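Local coordinates for glycine betaine, L-proline ABC transporter, glycine/betaine/L-proline-binding protein (ProX) (Borrelia burgdorferi, PDB 3TMG), which binds trimethyl glycine (glycine betaine) and probably delivers it to an ABC transporter for uptake across the cell membrane, at residues Q100-S106 with D192-L196. Sequence-based numbering, arbitrary orientation.
Sequences QGFVVPS and DIKFL
Lys194 NZ is gripped by several oxygens at once: Val108 O and Ile110 O accept hydrogen bonds from it, and a water 2.6 Å from NZ passes the link on to Ser106 O across the contact. The chain gets there by running straight out beyond CG, after a first torsion (chi1 60°) that sets CG between its own backbone N and carbonyl carbon; on the way its CE lies 3.7 Å from Val104 CG2. With that many partners the ammonium group is probably held firmly although the residue is partly exposed. Two residues before Lys194, Asp192 takes a hydrogen bond from Ser106 OG, its OD1 being 2.7 Å away and met from above the carboxylate plane, while the Ser106 N-H is nearly straight (176°) to Asp192 O, though it comes in tilted from the carbonyl plane.

From this end the backbones run on antiparallel. Val104 and Lys194 form the hydrogen-bonded pair, each N-H reaching the other's carbonyl, and Leu196 N continues the pattern to Phe102 O at 2.8 Å; the return link, from Phe102 N to Leu196 O, is made through a second water. Leu196 CD2 meets Val104 CG2 at 3.8 Å, the two side chains crossing at about a right angle. On the face with Val103 and Phe195, Val103 CG2 sits 3.4 Å from Phe195 CD1, and the ring turns an edge to Gly101 C, in its plane, where the missing side chain leaves room for it.

This is an antiparallel strand pairing in one lobe of a periplasmic-binding-protein fold: strand 193-195 joins the end of the long strand 88-105, whose Gly101 and Val103 also bond to strand 179-183. Helix 187-190 packs Phe188 against Phe195, helix 135-146 receives Phe102, and Gln100 leads toward the bound trimethyl glycine, hydrogen-bonding Thr136 of its site.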
ATOM      1  N   GLN A 100      -2.736  -8.173   5.535  1.00 12.09           N
ATOM      2  CA  GLN A 100      -2.353  -8.824   4.275  1.00 11.95           C
ATOM      3  C   GLN A 100      -2.524 -10.322   4.491  1.00 12.00           C
ATOM      4  O   GLN A 100      -2.469 -10.806   5.621  1.00 11.69           O
ATOM      5  CB  GLN A 100      -0.891  -8.474   3.869  1.00 12.68           C
ATOM      6  CG  GLN A 100       0.121  -8.736   5.007  1.00 14.57           C
ATOM      7  CD  GLN A 100       1.585  -8.802   4.585  1.00 16.16           C
ATOM      8  OE1 GLN A 100       1.967  -8.366   3.483  1.00 16.85           O
ATOM      9  NE2 GLN A 100       2.442  -9.317   5.492  1.00 16.29           N
ATOM     10  N   GLY A 101      -2.821 -11.053   3.416  1.00 11.83           N
ATOM     11  CA  GLY A 101      -2.981 -12.500   3.578  1.00 12.58           C
ATOM     12  C   GLY A 101      -3.377 -13.186   2.271  1.00 12.80           C
ATOM     13  O   GLY A 101      -3.375 -12.558   1.202  1.00 12.32           O
ATOM     14  N   PHE A 102      -3.653 -14.485   2.386  1.00 13.38           N
ATOM     15  CA  PHE A 102      -3.986 -15.343   1.284  1.00 14.02           C
ATOM     16  C   PHE A 102      -5.501 -15.192   1.104  1.00 13.92           C
ATOM     17  O   PHE A 102      -6.277 -15.286   2.070  1.00 13.93           O
ATOM     18  CB  PHE A 102      -3.677 -16.795   1.683  1.00 15.21           C
ATOM     19  CG  PHE A 102      -2.207 -17.200   1.616  1.00 15.70           C
ATOM     20  CD1 PHE A 102      -1.182 -16.379   2.049  1.00 15.46           C
ATOM     21  CD2 PHE A 102      -1.883 -18.466   1.135  1.00 16.87           C
ATOM     22  CE1 PHE A 102       0.148 -16.803   2.022  1.00 16.12           C
ATOM     23  CE2 PHE A 102      -0.559 -18.897   1.076  1.00 17.62           C
ATOM     24  CZ  PHE A 102       0.468 -18.070   1.539  1.00 16.91           C
ATOM     25  N   VAL A 103      -5.919 -14.973  -0.131  1.00 14.16           N
ATOM     26  CA  VAL A 103      -7.303 -14.691  -0.442  1.00 14.38           C
ATOM     27  C   VAL A 103      -7.814 -15.602  -1.536  1.00 15.43           C
ATOM     28  O   VAL A 103      -7.125 -15.866  -2.545  1.00 15.53           O
ATOM     29  CB  VAL A 103      -7.453 -13.209  -0.884  1.00 13.63           C
ATOM     30  CG1 VAL A 103      -8.824 -12.932  -1.493  1.00 13.98           C
ATOM     31  CG2 VAL A 103      -7.197 -12.282   0.311  1.00 12.75           C
ATOM     32  N   VAL A 104      -9.022 -16.116  -1.318  1.00 16.45           N
ATOM     33  CA  VAL A 104      -9.731 -16.907  -2.319  1.00 17.59           C
ATOM     34  C   VAL A 104     -11.160 -16.346  -2.447  1.00 18.25           C
ATOM     35  O   VAL A 104     -11.644 -15.726  -1.522  1.00 17.77           O
ATOM     36  CB  VAL A 104      -9.800 -18.401  -1.908  1.00 18.57           C
ATOM     37  CG1 VAL A 104      -8.376 -19.015  -1.847  1.00 18.24           C
ATOM     38  CG2 VAL A 104     -10.560 -18.558  -0.585  1.00 18.48           C
ATOM     39  N   PRO A 105     -11.843 -16.605  -3.584  1.00 19.79           N
ATOM     40  CA  PRO A 105     -13.273 -16.352  -3.698  1.00 20.71           C
ATOM     41  C   PRO A 105     -13.980 -17.115  -2.602  1.00 21.69           C
ATOM     42  O   PRO A 105     -13.566 -18.231  -2.238  1.00 22.65           O
ATOM     43  CB  PRO A 105     -13.622 -16.959  -5.064  1.00 21.82           C
ATOM     44  CG  PRO A 105     -12.358 -16.822  -5.845  1.00 21.36           C
ATOM     45  CD  PRO A 105     -11.291 -17.163  -4.838  1.00 20.26           C
ATOM     46  N   SER A 106     -15.035 -16.522  -2.077  1.00 21.99           N
ATOM     47  CA  SER A 106     -15.800 -17.139  -1.001  1.00 23.21           C
ATOM     48  C   SER A 106     -16.397 -18.496  -1.370  1.00 25.33           C
ATOM     49  O   SER A 106     -16.623 -19.308  -0.484  1.00 25.91           O
ATOM     50  CB  SER A 106     -16.921 -16.211  -0.543  1.00 23.66           C
ATOM     51  OG  SER A 106     -16.322 -15.074   0.055  1.00 22.44           O
ATOM     52  N   ASP A 192     -16.933 -11.084  -3.745  1.00 23.02           N
ATOM     53  CA  ASP A 192     -17.185 -11.891  -2.580  1.00 23.26           C
ATOM     54  C   ASP A 192     -15.956 -12.778  -2.395  1.00 22.07           C
ATOM     55  O   ASP A 192     -15.854 -13.851  -2.979  1.00 22.45           O
ATOM     56  CB  ASP A 192     -18.473 -12.701  -2.778  1.00 27.33           C
ATOM     57  CG  ASP A 192     -18.897 -13.409  -1.541  1.00 28.97           C
ATOM     58  OD1 ASP A 192     -18.251 -13.232  -0.489  1.00 29.37           O
ATOM     59  OD2 ASP A 192     -19.881 -14.156  -1.610  1.00 33.55           O
ATOM     60  N   ILE A 193     -15.021 -12.303  -1.567  1.00 19.45           N
ATOM     61  CA  ILE A 193     -13.742 -12.942  -1.365  1.00 18.41           C
ATOM     62  C   ILE A 193     -13.440 -13.010   0.148  1.00 18.21           C
ATOM     63  O   ILE A 193     -14.042 -12.276   0.921  1.00 18.32           O
ATOM     64  CB  ILE A 193     -12.612 -12.153  -2.074  1.00 17.24           C
ATOM     65  CG1 ILE A 193     -12.681 -10.634  -1.757  1.00 15.91           C
ATOM     66  CG2 ILE A 193     -12.677 -12.406  -3.581  1.00 17.44           C
ATOM     67  CD1 ILE A 193     -11.436  -9.849  -2.199  1.00 14.99           C
ATOM     68  N   LYS A 194     -12.473 -13.833   0.549  1.00 17.36           N
ATOM     69  CA  LYS A 194     -12.202 -14.031   1.976  1.00 17.10           C
ATOM     70  C   LYS A 194     -10.712 -14.266   2.176  1.00 16.30           C
ATOM     71  O   LYS A 194     -10.044 -14.839   1.307  1.00 15.92           O
ATOM     72  CB  LYS A 194     -13.019 -15.207   2.555  1.00 18.42           C
ATOM     73  CG  LYS A 194     -12.734 -16.561   1.868  1.00 20.07           C
ATOM     74  CD  LYS A 194     -13.645 -17.671   2.400  1.00 21.91           C
ATOM     75  CE  LYS A 194     -13.395 -18.998   1.725  1.00 22.72           C
ATOM     76  NZ  LYS A 194     -14.412 -19.993   2.181  1.00 24.64           N
ATOM     77  N   PHE A 195     -10.205 -13.839   3.327  1.00 15.67           N
ATOM     78  CA  PHE A 195      -8.885 -14.265   3.776  1.00 15.67           C
ATOM     79  C   PHE A 195      -8.954 -15.659   4.329  1.00 17.17           C
ATOM     80  O   PHE A 195      -9.947 -16.031   4.950  1.00 18.60           O
ATOM     81  CB  PHE A 195      -8.364 -13.361   4.900  1.00 15.10           C
ATOM     82  CG  PHE A 195      -7.919 -12.000   4.462  1.00 14.26           C
ATOM     83  CD1 PHE A 195      -6.777 -11.847   3.693  1.00 13.76           C
ATOM     84  CD2 PHE A 195      -8.600 -10.839   4.897  1.00 14.30           C
ATOM     85  CE1 PHE A 195      -6.306 -10.564   3.351  1.00 13.56           C
ATOM     86  CE2 PHE A 195      -8.143  -9.557   4.537  1.00 13.69           C
ATOM     87  CZ  PHE A 195      -7.007  -9.421   3.764  1.00 13.00           C
ATOM     88  N   LEU A 196      -7.916 -16.434   4.077  1.00 17.28           N
ATOM     89  CA  LEU A 196      -7.748 -17.716   4.732  1.00 18.54           C
ATOM     90  C   LEU A 196      -7.101 -17.494   6.092  1.00 18.82           C
ATOM     91  O   LEU A 196      -6.271 -16.586   6.267  1.00 18.46           O
ATOM     92  CB  LEU A 196      -6.882 -18.642   3.856  1.00 18.43           C
ATOM     93  CG  LEU A 196      -7.393 -19.018   2.461  1.00 19.23           C
ATOM     94  CD1 LEU A 196      -6.381 -19.949   1.785  1.00 19.61           C
ATOM     95  CD2 LEU A 196      -8.753 -19.725   2.515  1.00 20.55           C
TER
HETATM   96  O   HOH W   1      -4.097 -15.143   5.299  1.00 13.79           O
HETATM   97  O   HOH W   2     -16.828 -18.956   2.403  1.00 32.83           O